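Local coordinates for hypothetical membrane protein (Corynebacterium glutamicum, PDB 6JS9) that binds heme through its N-terminal HtaA domain and probably passes it on as part of the corynebacterial heme uptake machinery, at residues L85-S90 / Q161-F166; N23-G28 / V72-H77; G32-G37 / G45-T50. All blocks are in the same frame, centred on the assembly; numbering follows the deposited sequence.

How the interactions relate
Interactions 1 and 2 are buried and both reach the heme: interaction 1 touches both faces of the porphyrin (Leu85 on the Tyr24 side, Phe166 opposite), interaction 2 one face. Interaction 3 is partly buried, and the side chain of its Ile34 lies about 11 Å from the heme. Their chemistry follows this placing: interaction 2 combines iron ligation with a hydrogen bond, interaction 1 joins its segments by one water and apolar packing, and interaction 3 is entirely apolar. All three reach the same antiparallel sheet. Strand 63-79 joins them, since it pairs with strand 82-97 of interaction 1 (Thr87 O to Phe74 N, 2.7 Å) and with strand 33-37 of interaction 3 (Thr35 O to His73 N, 2.8 Å).

Interaction 1 (L85-S90 / Q161-F166); sequences LDTTMS and QAFGGF. With HEM (protoporphyrin IX containing Fe), chain C.
A single water carries the polar link between strand 85-90 and the end of helix 157-162: it lies 2.7 Å from Thr87 OG1 and donates to Ala162 O, also at 2.7 Å, while no direct hydrogen bond joins the segments. The same water sits over one face of the Phe163 ring, offset toward the rim. At that ring's edge, near its plane, Met89 CE meets CZ at 3.9 Å; the bend at chi3 (-52°) turns the methyl out of an otherwise extended chain, and the two side chains cross at about a right angle. Phe163 also stacks on Phe17 and meets Phe21 edge-to-face. The helix closes in a Schellman motif with Gly164, at positive phi, as C-prime residue; Gly164 N bonds to Gln161 O at 3.2 Å. A type I' turn from Phe163 to Phe166 overlaps this motif and delivers the Phe166 ring onto the porphyrin, with heme NA 3.3 Å above the ring plane, over its centre, and the heme iron 3.4 Å from Phe166 CZ. Leu85 approaches the other porphyrin face, CD1 lying 3.4 Å from heme C2B.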
loop_
_atom_site.group_PDB
_atom_site.type_symbol
_atom_site.label_atom_id
_atom_site.label_comp_id
_atom_site.label_asym_id
_atom_site.label_seq_id
_atom_site.Cartn_x
_atom_site.Cartn_y
_atom_site.Cartn_z
ATOM N N LEU A 85 -6.400 -16.893 3.724
ATOM C CA LEU A 85 -6.032 -15.504 3.456
ATOM C C LEU A 85 -4.777 -15.527 2.591
ATOM O O LEU A 85 -3.707 -15.935 3.055
ATOM C CB LEU A 85 -5.803 -14.719 4.749
ATOM C CG LEU A 85 -5.657 -13.187 4.617
ATOM C CD1 LEU A 85 -6.003 -12.493 5.941
ATOM C CD2 LEU A 85 -4.251 -12.752 4.165
ATOM N N ASP A 86 -4.905 -15.076 1.337
ATOM C CA ASP A 86 -3.776 -15.036 0.400
ATOM C C ASP A 86 -3.930 -13.762 -0.442
ATOM O O ASP A 86 -4.585 -13.782 -1.488
ATOM C CB ASP A 86 -3.740 -16.298 -0.458
ATOM C CG ASP A 86 -2.489 -16.406 -1.323
ATOM O OD1 ASP A 86 -1.861 -15.377 -1.635
ATOM O OD2 ASP A 86 -2.126 -17.537 -1.709
ATOM N N THR A 87 -3.308 -12.666 0.018
ATOM C CA THR A 87 -3.416 -11.349 -0.598
ATOM C C THR A 87 -2.039 -10.851 -1.000
ATOM O O THR A 87 -1.119 -10.817 -0.175
ATOM C CB THR A 87 -4.046 -10.324 0.338
ATOM O OG1 THR A 87 -5.361 -10.749 0.697
ATOM C CG2 THR A 87 -4.111 -8.936 -0.342
ATOM N N THR A 88 -1.913 -10.453 -2.262
ATOM C CA THR A 88 -0.692 -9.878 -2.805
ATOM C C THR A 88 -0.973 -8.459 -3.281
ATOM O O THR A 88 -1.901 -8.231 -4.070
ATOM C CB THR A 88 -0.144 -10.719 -3.961
ATOM O OG1 THR A 88 0.215 -12.014 -3.474
ATOM C CG2 THR A 88 1.098 -10.049 -4.571
ATOM N N MET A 89 -0.177 -7.518 -2.790
ATOM C CA MET A 89 -0.293 -6.110 -3.122
ATOM C C MET A 89 0.918 -5.713 -3.947
ATOM O O MET A 89 2.053 -5.937 -3.515
ATOM C CB MET A 89 -0.367 -5.298 -1.835
ATOM C CG MET A 89 -0.381 -3.822 -2.006
ATOM S SD MET A 89 -0.470 -3.080 -0.373
ATOM C CE MET A 89 -1.876 -3.967 0.291
ATOM N N SER A 90 0.682 -5.146 -5.135
ATOM C CA SER A 90 1.770 -4.733 -6.027
ATOM C C SER A 90 1.371 -3.476 -6.797
ATOM O O SER A 90 0.266 -2.949 -6.637
ATOM C CB SER A 90 2.142 -5.846 -7.006
ATOM O OG SER A 90 1.093 -6.065 -7.932
ATOM N N GLN A 161 -13.494 -3.540 1.730
ATOM C CA GLN A 161 -14.078 -4.721 1.107
ATOM C C GLN A 161 -12.994 -5.706 0.676
ATOM O O GLN A 161 -13.140 -6.923 0.853
ATOM C CB GLN A 161 -14.932 -4.286 -0.083
ATOM C CG GLN A 161 -16.020 -5.243 -0.474
ATOM C CD GLN A 161 -15.491 -6.452 -1.210
ATOM O OE1 GLN A 161 -14.445 -6.384 -1.869
ATOM N NE2 GLN A 161 -16.207 -7.573 -1.103
ATOM N N ALA A 162 -11.897 -5.196 0.116
ATOM C CA ALA A 162 -10.799 -6.056 -0.312
ATOM C C ALA A 162 -10.145 -6.783 0.853
ATOM O O ALA A 162 -9.517 -7.830 0.651
ATOM C CB ALA A 162 -9.752 -5.228 -1.057
ATOM N N PHE A 163 -10.263 -6.256 2.063
ATOM C CA PHE A 163 -9.690 -6.895 3.235
ATOM C C PHE A 163 -10.776 -7.520 4.111
ATOM O O PHE A 163 -10.727 -7.442 5.338
ATOM C CB PHE A 163 -8.827 -5.906 4.005
ATOM C CG PHE A 163 -7.469 -5.704 3.388
ATOM C CD1 PHE A 163 -7.289 -4.800 2.339
ATOM C CD2 PHE A 163 -6.374 -6.434 3.836
ATOM C CE1 PHE A 163 -6.037 -4.618 1.754
ATOM C CE2 PHE A 163 -5.121 -6.266 3.261
ATOM C CZ PHE A 163 -4.949 -5.347 2.218
ATOM N N GLY A 164 -11.778 -8.130 3.472
ATOM C CA GLY A 164 -12.742 -8.977 4.153
ATOM C C GLY A 164 -13.839 -8.266 4.912
ATOM O O GLY A 164 -14.626 -8.935 5.607
ATOM N N GLY A 165 -13.923 -6.941 4.810
ATOM C CA GLY A 165 -14.958 -6.213 5.520
ATOM C C GLY A 165 -14.756 -6.115 7.012
ATOM O O GLY A 165 -15.698 -5.760 7.728
ATOM N N PHE A 166 -13.559 -6.439 7.511
ATOM C CA PHE A 166 -13.283 -6.354 8.942
ATOM C C PHE A 166 -13.056 -4.918 9.391
ATOM O O PHE A 166 -13.421 -4.558 10.517
ATOM C CB PHE A 166 -12.063 -7.219 9.296
ATOM C CG PHE A 166 -12.307 -8.707 9.146
ATOM C CD1 PHE A 166 -12.260 -9.315 7.894
ATOM C CD2 PHE A 166 -12.589 -9.493 10.257
ATOM C CE1 PHE A 166 -12.488 -10.687 7.755
ATOM C CE2 PHE A 166 -12.819 -10.860 10.125
ATOM C CZ PHE A 166 -12.770 -11.459 8.877
HETATM C CHA HEM C . -9.406 -10.124 11.847
HETATM C CHB HEM C . -9.017 -10.173 7.004
HETATM C CHC HEM C . -10.082 -14.921 6.851
HETATM C CHD HEM C . -10.916 -14.761 11.635
HETATM C C1A HEM C . -9.178 -9.718 10.545
HETATM C C2A HEM C . -8.744 -8.404 10.115
HETATM C C3A HEM C . -8.628 -8.401 8.784
HETATM C C4A HEM C . -8.987 -9.732 8.313
HETATM C CMA HEM C . -8.192 -7.182 7.924
HETATM C CAA HEM C . -8.458 -7.234 11.067
HETATM C CBA HEM C . -7.131 -7.484 11.783
HETATM C CGA HEM C . -6.804 -6.275 12.614
HETATM O O1A HEM C . -6.200 -5.311 12.062
HETATM O O2A HEM C . -7.163 -6.288 13.822
HETATM C C1B HEM C . -9.281 -11.448 6.548
HETATM C C2B HEM C . -9.295 -11.844 5.146
HETATM C C3B HEM C . -9.589 -13.161 5.090
HETATM C C4B HEM C . -9.761 -13.635 6.462
HETATM C CMB HEM C . -9.003 -10.846 3.987
HETATM C CAB HEM C . -9.729 -14.126 3.876
HETATM C CBB HEM C . -9.570 -13.773 2.593
HETATM C C1C HEM C . -10.424 -15.309 8.136
HETATM C C2C HEM C . -10.808 -16.640 8.560
HETATM C C3C HEM C . -11.039 -16.599 9.885
HETATM C C4C HEM C . -10.793 -15.239 10.342
HETATM C CMC HEM C . -10.911 -17.824 7.578
HETATM C CAC HEM C . -11.482 -17.742 10.838
HETATM C CBC HEM C . -11.744 -18.984 10.436
HETATM C C1D HEM C . -10.566 -13.511 12.123
HETATM C C2D HEM C . -10.592 -13.080 13.517
HETATM C C3D HEM C . -10.177 -11.798 13.571
HETATM C C4D HEM C . -9.874 -11.371 12.222
HETATM C CMD HEM C . -11.014 -13.946 14.729
HETATM C CAD HEM C . -10.007 -10.902 14.824
HETATM C CBD HEM C . -8.578 -11.166 15.313
HETATM C CGD HEM C . -8.220 -10.344 16.530
HETATM O O1D HEM C . -7.247 -10.737 17.218
HETATM O O2D HEM C . -8.887 -9.315 16.828
HETATM N NA HEM C . -9.306 -10.496 9.417
HETATM N NB HEM C . -9.575 -12.569 7.313
HETATM N NC HEM C . -10.409 -14.496 9.250
HETATM N ND HEM C . -10.116 -12.432 11.376
HETATM FE FE HEM C . -9.549 -12.573 9.379
HETATM O O HOH W 1 -7.174 -8.944 1.402
#

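Interaction 2 (N23-G28 / V72-H77); sequences NYIQTG and VHFLGH. With HEM (protoporphyrin IX containing Fe), chain C.
The axial iron site of this HtaA domain is built here, from the last turn of helix 19-26 and the end of an antiparallel strand. Tyr24 OH binds the heme iron at 2.3 Å, and His77 NE2 donates to the same oxygen at 2.6 Å, so one phenol oxygen carries both the metal and a hydrogen bond. The bond is somewhat bent, with an N-H...acceptor angle of 146°, but the oxygen stays near the imidazole plane at the ring's edge. The Tyr24 and His77 rings meet obliquely, with planes at 56°. Each also has a face toward the heme: C1A lies over Tyr24, offset toward the rim, and C2C lies over His77, with His77 NE2 3.2 Å from heme NC. With CG anti to the backbone N (chi1 162°), the Tyr24 ring extends toward the heme and its hydroxyl reaches the iron. On the far side of the imidazole, ND1 is hydrogen-bonded to Tyr117 OH; this second-shell bond would help fix the ring's rotation, with NE2 directed at the phenol oxygen. A hydrogen bond from His77 would be expected to draw electron density from the ligating oxygen and so to moderate its donation to iron. Next to the site, Ile25 CG1 makes an apolar contact with Phe74 CD1 at 4.3 Å, and the methyl Ile25 CG2 is in van der Waals contact with the strand backbone, 3.6 Å from Leu75 O. The helix backbone comes close over Gly76, whose CA is 6.0 Å from that of Ile25. Helix 19-26 packs on strand 63-79, which is flanked by strands 33-37 and 82-97; Ile25 also touches Ile34 of the former, and Tyr24 touches Leu85 of the latter.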
loop_
_atom_site.group_PDB
_atom_site.type_symbol
_atom_site.label_atom_id
_atom_site.label_comp_id
_atom_site.label_asym_id
_atom_site.label_seq_id
_atom_site.Cartn_x
_atom_site.Cartn_y
_atom_site.Cartn_z
ATOM N N ASN A 23 0.436 -7.570 12.694
ATOM C CA ASN A 23 0.447 -8.358 13.919
ATOM C C ASN A 23 -0.546 -9.506 13.826
ATOM O O ASN A 23 -0.237 -10.639 14.213
ATOM C CB ASN A 23 0.109 -7.478 15.122
ATOM C CG ASN A 23 1.254 -6.568 15.540
ATOM O OD1 ASN A 23 2.413 -6.776 15.174
ATOM N ND2 ASN A 23 0.930 -5.563 16.339
ATOM N N TYR A 24 -1.751 -9.214 13.333
ATOM C CA TYR A 24 -2.750 -10.243 13.085
ATOM C C TYR A 24 -2.161 -11.391 12.264
ATOM O O TYR A 24 -2.305 -12.565 12.630
ATOM C CB TYR A 24 -3.956 -9.599 12.392
ATOM C CG TYR A 24 -4.875 -10.571 11.704
ATOM C CD1 TYR A 24 -5.676 -11.449 12.437
ATOM C CD2 TYR A 24 -4.948 -10.610 10.321
ATOM C CE1 TYR A 24 -6.511 -12.334 11.798
ATOM C CE2 TYR A 24 -5.786 -11.484 9.674
ATOM C CZ TYR A 24 -6.564 -12.353 10.418
ATOM O OH TYR A 24 -7.391 -13.242 9.770
ATOM N N ILE A 25 -1.431 -11.056 11.190
ATOM C CA ILE A 25 -0.839 -12.057 10.299
ATOM C C ILE A 25 0.287 -12.813 10.997
ATOM O O ILE A 25 0.377 -14.044 10.911
ATOM C CB ILE A 25 -0.328 -11.389 9.003
ATOM C CG1 ILE A 25 -1.481 -10.976 8.078
ATOM C CG2 ILE A 25 0.723 -12.284 8.277
ATOM C CD1 ILE A 25 -2.443 -12.090 7.728
ATOM N N GLN A 26 1.178 -12.090 11.684
ATOM C CA GLN A 26 2.437 -12.687 12.121
ATOM C C GLN A 26 2.348 -13.325 13.504
ATOM O O GLN A 26 2.946 -14.381 13.730
ATOM C CB GLN A 26 3.557 -11.638 12.089
ATOM C CG GLN A 26 3.898 -11.195 10.663
ATOM C CD GLN A 26 4.987 -10.128 10.591
ATOM O OE1 GLN A 26 4.896 -9.078 11.238
ATOM N NE2 GLN A 26 6.023 -10.397 9.797
ATOM N N THR A 27 1.613 -12.720 14.436
ATOM C CA THR A 27 1.510 -13.256 15.786
ATOM C C THR A 27 0.084 -13.568 16.227
ATOM O O THR A 27 -0.089 -14.197 17.277
ATOM C CB THR A 27 2.136 -12.286 16.806
ATOM O OG1 THR A 27 1.449 -11.026 16.759
ATOM C CG2 THR A 27 3.612 -12.073 16.522
ATOM N N GLY A 28 -0.935 -13.172 15.470
ATOM C CA GLY A 28 -2.313 -13.400 15.848
ATOM C C GLY A 28 -2.905 -14.650 15.222
ATOM O O GLY A 28 -2.194 -15.574 14.814
ATOM N N VAL A 72 4.005 -6.761 -1.641
ATOM C CA VAL A 72 3.802 -7.337 -0.309
ATOM C C VAL A 72 2.856 -8.512 -0.452
ATOM O O VAL A 72 1.778 -8.362 -1.037
ATOM C CB VAL A 72 3.200 -6.331 0.690
ATOM C CG1 VAL A 72 3.258 -6.898 2.102
ATOM C CG2 VAL A 72 3.900 -4.974 0.599
ATOM N N HIS A 73 3.238 -9.667 0.098
ATOM C CA HIS A 73 2.431 -10.883 0.009
ATOM C C HIS A 73 2.024 -11.338 1.410
ATOM O O HIS A 73 2.868 -11.810 2.179
ATOM C CB HIS A 73 3.192 -11.990 -0.718
ATOM C CG HIS A 73 2.368 -13.214 -0.968
ATOM N ND1 HIS A 73 2.921 -14.433 -1.294
ATOM C CD2 HIS A 73 1.028 -13.405 -0.940
ATOM C CE1 HIS A 73 1.955 -15.323 -1.454
ATOM N NE2 HIS A 73 0.796 -14.721 -1.251
ATOM N N PHE A 74 0.729 -11.216 1.729
ATOM C CA PHE A 74 0.183 -11.657 3.008
ATOM C C PHE A 74 -0.386 -13.070 2.888
ATOM O O PHE A 74 -1.181 -13.356 1.985
ATOM C CB PHE A 74 -0.933 -10.722 3.490
ATOM C CG PHE A 74 -0.531 -9.282 3.606
ATOM C CD1 PHE A 74 0.196 -8.836 4.702
ATOM C CD2 PHE A 74 -0.902 -8.370 2.638
ATOM C CE1 PHE A 74 0.569 -7.492 4.811
ATOM C CE2 PHE A 74 -0.552 -7.022 2.745
ATOM C CZ PHE A 74 0.179 -6.589 3.841
ATOM N N LEU A 75 -0.011 -13.933 3.826
ATOM C CA LEU A 75 -0.540 -15.286 3.924
ATOM C C LEU A 75 -1.115 -15.475 5.315
ATOM O O LEU A 75 -0.503 -15.057 6.301
ATOM C CB LEU A 75 0.542 -16.348 3.682
ATOM C CG LEU A 75 1.080 -16.549 2.269
ATOM C CD1 LEU A 75 2.248 -17.526 2.271
ATOM C CD2 LEU A 75 -0.024 -17.019 1.308
ATOM N N GLY A 76 -2.284 -16.106 5.398
ATOM C CA GLY A 76 -2.841 -16.457 6.691
ATOM C C GLY A 76 -3.812 -17.612 6.584
ATOM O O GLY A 76 -4.310 -17.936 5.500
ATOM N N HIS A 77 -4.064 -18.248 7.731
ATOM C CA HIS A 77 -5.127 -19.248 7.867
ATOM C C HIS A 77 -4.869 -20.462 6.967
ATOM O O HIS A 77 -5.602 -20.756 6.022
ATOM C CB HIS A 77 -6.492 -18.613 7.570
ATOM C CG HIS A 77 -6.914 -17.606 8.590
ATOM N ND1 HIS A 77 -7.113 -17.933 9.914
ATOM C CD2 HIS A 77 -7.175 -16.284 8.485
ATOM C CE1 HIS A 77 -7.466 -16.848 10.581
ATOM N NE2 HIS A 77 -7.512 -15.836 9.737
HETATM C CHA HEM C . -9.406 -10.124 11.847
HETATM C CHB HEM C . -9.017 -10.173 7.004
HETATM C CHC HEM C . -10.082 -14.921 6.851
HETATM C CHD HEM C . -10.916 -14.761 11.635
HETATM C C1A HEM C . -9.178 -9.718 10.545
HETATM C C2A HEM C . -8.744 -8.404 10.115
HETATM C C3A HEM C . -8.628 -8.401 8.784
HETATM C C4A HEM C . -8.987 -9.732 8.313
HETATM C CMA HEM C . -8.192 -7.182 7.924
HETATM C CAA HEM C . -8.458 -7.234 11.067
HETATM C CBA HEM C . -7.131 -7.484 11.783
HETATM C CGA HEM C . -6.804 -6.275 12.614
HETATM O O1A HEM C . -6.200 -5.311 12.062
HETATM O O2A HEM C . -7.163 -6.288 13.822
HETATM C C1B HEM C . -9.281 -11.448 6.548
HETATM C C2B HEM C . -9.295 -11.844 5.146
HETATM C C3B HEM C . -9.589 -13.161 5.090
HETATM C C4B HEM C . -9.761 -13.635 6.462
HETATM C CMB HEM C . -9.003 -10.846 3.987
HETATM C CAB HEM C . -9.729 -14.126 3.876
HETATM C CBB HEM C . -9.570 -13.773 2.593
HETATM C C1C HEM C . -10.424 -15.309 8.136
HETATM C C2C HEM C . -10.808 -16.640 8.560
HETATM C C3C HEM C . -11.039 -16.599 9.885
HETATM C C4C HEM C . -10.793 -15.239 10.342
HETATM C CMC HEM C . -10.911 -17.824 7.578
HETATM C CAC HEM C . -11.482 -17.742 10.838
HETATM C CBC HEM C . -11.744 -18.984 10.436
HETATM C C1D HEM C . -10.566 -13.511 12.123
HETATM C C2D HEM C . -10.592 -13.080 13.517
HETATM C C3D HEM C . -10.177 -11.798 13.571
HETATM C C4D HEM C . -9.874 -11.371 12.222
HETATM C CMD HEM C . -11.014 -13.946 14.729
HETATM C CAD HEM C . -10.007 -10.902 14.824
HETATM C CBD HEM C . -8.578 -11.166 15.313
HETATM C CGD HEM C . -8.220 -10.344 16.530
HETATM O O1D HEM C . -7.247 -10.737 17.218
HETATM O O2D HEM C . -8.887 -9.315 16.828
HETATM N NA HEM C . -9.306 -10.496 9.417
HETATM N NB HEM C . -9.575 -12.569 7.313
HETATM N NC HEM C . -10.409 -14.496 9.250
HETATM N ND HEM C . -10.116 -12.432 11.376
HETATM FE FE HEM C . -9.549 -12.573 9.379
#

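Interaction 3 (G32-G37 / G45-T50); sequences GSITLG and GNFAFT
The Phe47 ring has a different partner on each face: Leu36 CD2 over one, and the ring's own near neighbour in sequence, Gly45 O, over the other. The leucine methyl stands 3.9 Å from the ring centroid and only 12° off the ring normal, which meets the geometry of a CH-pi contact. Gly45 O lies 3.5 Å above the opposite face, displaced toward the rim. Ile34 CG2 approaches obliquely, 3.8 Å from Phe47 CZ. The other leucine methyl, CD1, rests 4.0 Å from Phe47 CD1, so the two branches of Leu36 reach different parts of the same ring. In Leu36 CG is anti to the carbonyl carbon (chi1 -56°), and the second torsion (174°) places CD1 anti, alongside Phe47 CD1, and leaves CD2 on the branch over the ring centre. No hydrogen bond crosses the contact, and the nearest CA pair, Leu36 and Phe47, is 8.4 Å apart; the segments are therefore joined by side chains and are not paired as strands. Strand 33-37 is bonded instead to strand 63-79 of the antiparallel sheet, through Ser33 with Leu75 and Thr35 with His73. Phe47 stands just ahead of strand 48-58, which pairs with that same strand, and its backbone is bonded to Trp15. Ile34 and Leu36 both point toward this approach to strand 48-58 and also touch Val72 of strand 63-79, while Arg22 of helix 19-26 touches both Ile34 and Phe47.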
loop_
_atom_site.group_PDB
_atom_site.type_symbol
_atom_site.label_atom_id
_atom_site.label_comp_id
_atom_site.label_asym_id
_atom_site.label_seq_id
_atom_site.Cartn_x
_atom_site.Cartn_y
_atom_site.Cartn_z
ATOM N N GLY A 32 0.390 -16.689 9.908
ATOM C CA GLY A 32 0.942 -16.758 8.565
ATOM C C GLY A 32 2.268 -16.020 8.453
ATOM O O GLY A 32 3.096 -16.030 9.369
ATOM N N SER A 33 2.466 -15.369 7.304
ATOM C CA SER A 33 3.738 -14.725 7.005
ATOM C C SER A 33 3.520 -13.505 6.118
ATOM O O SER A 33 2.496 -13.374 5.443
ATOM C CB SER A 33 4.701 -15.684 6.300
ATOM O OG SER A 33 4.110 -16.120 5.090
ATOM N N ILE A 34 4.510 -12.617 6.125
ATOM C CA ILE A 34 4.579 -11.473 5.214
ATOM C C ILE A 34 5.865 -11.604 4.407
ATOM O O ILE A 34 6.940 -11.820 4.979
ATOM C CB ILE A 34 4.550 -10.127 5.963
ATOM C CG1 ILE A 34 3.332 -10.017 6.885
ATOM C CG2 ILE A 34 4.561 -8.938 4.962
ATOM C CD1 ILE A 34 3.286 -8.694 7.659
ATOM N N THR A 35 5.761 -11.477 3.084
ATOM C CA THR A 35 6.925 -11.584 2.210
ATOM C C THR A 35 6.969 -10.392 1.262
ATOM O O THR A 35 5.989 -10.111 0.561
ATOM C CB THR A 35 6.910 -12.896 1.414
ATOM O OG1 THR A 35 6.710 -13.992 2.315
ATOM C CG2 THR A 35 8.224 -13.097 0.722
ATOM N N LEU A 36 8.098 -9.693 1.249
ATOM C CA LEU A 36 8.306 -8.557 0.365
ATOM C C LEU A 36 9.068 -8.992 -0.878
ATOM O O LEU A 36 9.944 -9.859 -0.818
ATOM C CB LEU A 36 9.072 -7.452 1.083
ATOM C CG LEU A 36 8.447 -6.954 2.377
ATOM C CD1 LEU A 36 9.403 -5.967 3.032
ATOM C CD2 LEU A 36 7.088 -6.322 2.106
ATOM N N GLY A 37 8.729 -8.383 -2.012
ATOM C CA GLY A 37 9.420 -8.670 -3.252
ATOM C C GLY A 37 9.647 -7.417 -4.074
ATOM O O GLY A 37 9.236 -6.318 -3.695
ATOM N N GLY A 45 9.003 -2.827 9.597
ATOM C CA GLY A 45 7.566 -2.974 9.456
ATOM C C GLY A 45 6.917 -1.829 8.710
ATOM O O GLY A 45 5.755 -1.948 8.292
ATOM N N ASN A 46 7.640 -0.730 8.533
ATOM C CA ASN A 46 7.193 0.386 7.716
ATOM C C ASN A 46 7.800 0.235 6.321
ATOM O O ASN A 46 8.742 0.936 5.920
ATOM C CB ASN A 46 7.583 1.696 8.384
ATOM C CG ASN A 46 7.147 1.747 9.836
ATOM O OD1 ASN A 46 5.968 1.570 10.150
ATOM N ND2 ASN A 46 8.106 1.948 10.733
ATOM N N PHE A 47 7.226 -0.725 5.598
ATOM C CA PHE A 47 7.765 -1.200 4.328
ATOM C C PHE A 47 8.184 -0.058 3.410
ATOM O O PHE A 47 7.416 0.878 3.171
ATOM C CB PHE A 47 6.723 -2.071 3.637
ATOM C CG PHE A 47 6.258 -3.229 4.478
ATOM C CD1 PHE A 47 7.076 -3.753 5.474
ATOM C CD2 PHE A 47 5.022 -3.800 4.264
ATOM C CE1 PHE A 47 6.661 -4.817 6.255
ATOM C CE2 PHE A 47 4.601 -4.874 5.043
ATOM C CZ PHE A 47 5.430 -5.380 6.035
ATOM N N ALA A 48 9.407 -0.153 2.891
ATOM C CA ALA A 48 10.028 0.902 2.094
ATOM C C ALA A 48 9.980 0.539 0.610
ATOM O O ALA A 48 10.521 -0.497 0.201
ATOM C CB ALA A 48 11.471 1.127 2.542
ATOM N N PHE A 49 9.342 1.393 -0.188
ATOM C CA PHE A 49 9.224 1.225 -1.634
ATOM C C PHE A 49 9.963 2.355 -2.351
ATOM O O PHE A 49 9.711 3.535 -2.079
ATOM C CB PHE A 49 7.753 1.216 -2.058
ATOM C CG PHE A 49 6.901 0.232 -1.276
ATOM C CD1 PHE A 49 6.781 -1.097 -1.692
ATOM C CD2 PHE A 49 6.235 0.632 -0.132
ATOM C CE1 PHE A 49 5.996 -2.014 -0.976
ATOM C CE2 PHE A 49 5.441 -0.290 0.594
ATOM C CZ PHE A 49 5.330 -1.609 0.165
ATOM N N THR A 50 10.883 1.986 -3.303
ATOM C CA THR A 50 11.661 2.980 -4.032
ATOM C C THR A 50 10.923 3.435 -5.293
ATOM O O THR A 50 10.184 2.653 -5.895
ATOM C CB THR A 50 13.021 2.407 -4.422
ATOM O OG1 THR A 50 12.834 1.307 -5.321
ATOM C CG2 THR A 50 13.765 1.938 -3.191
#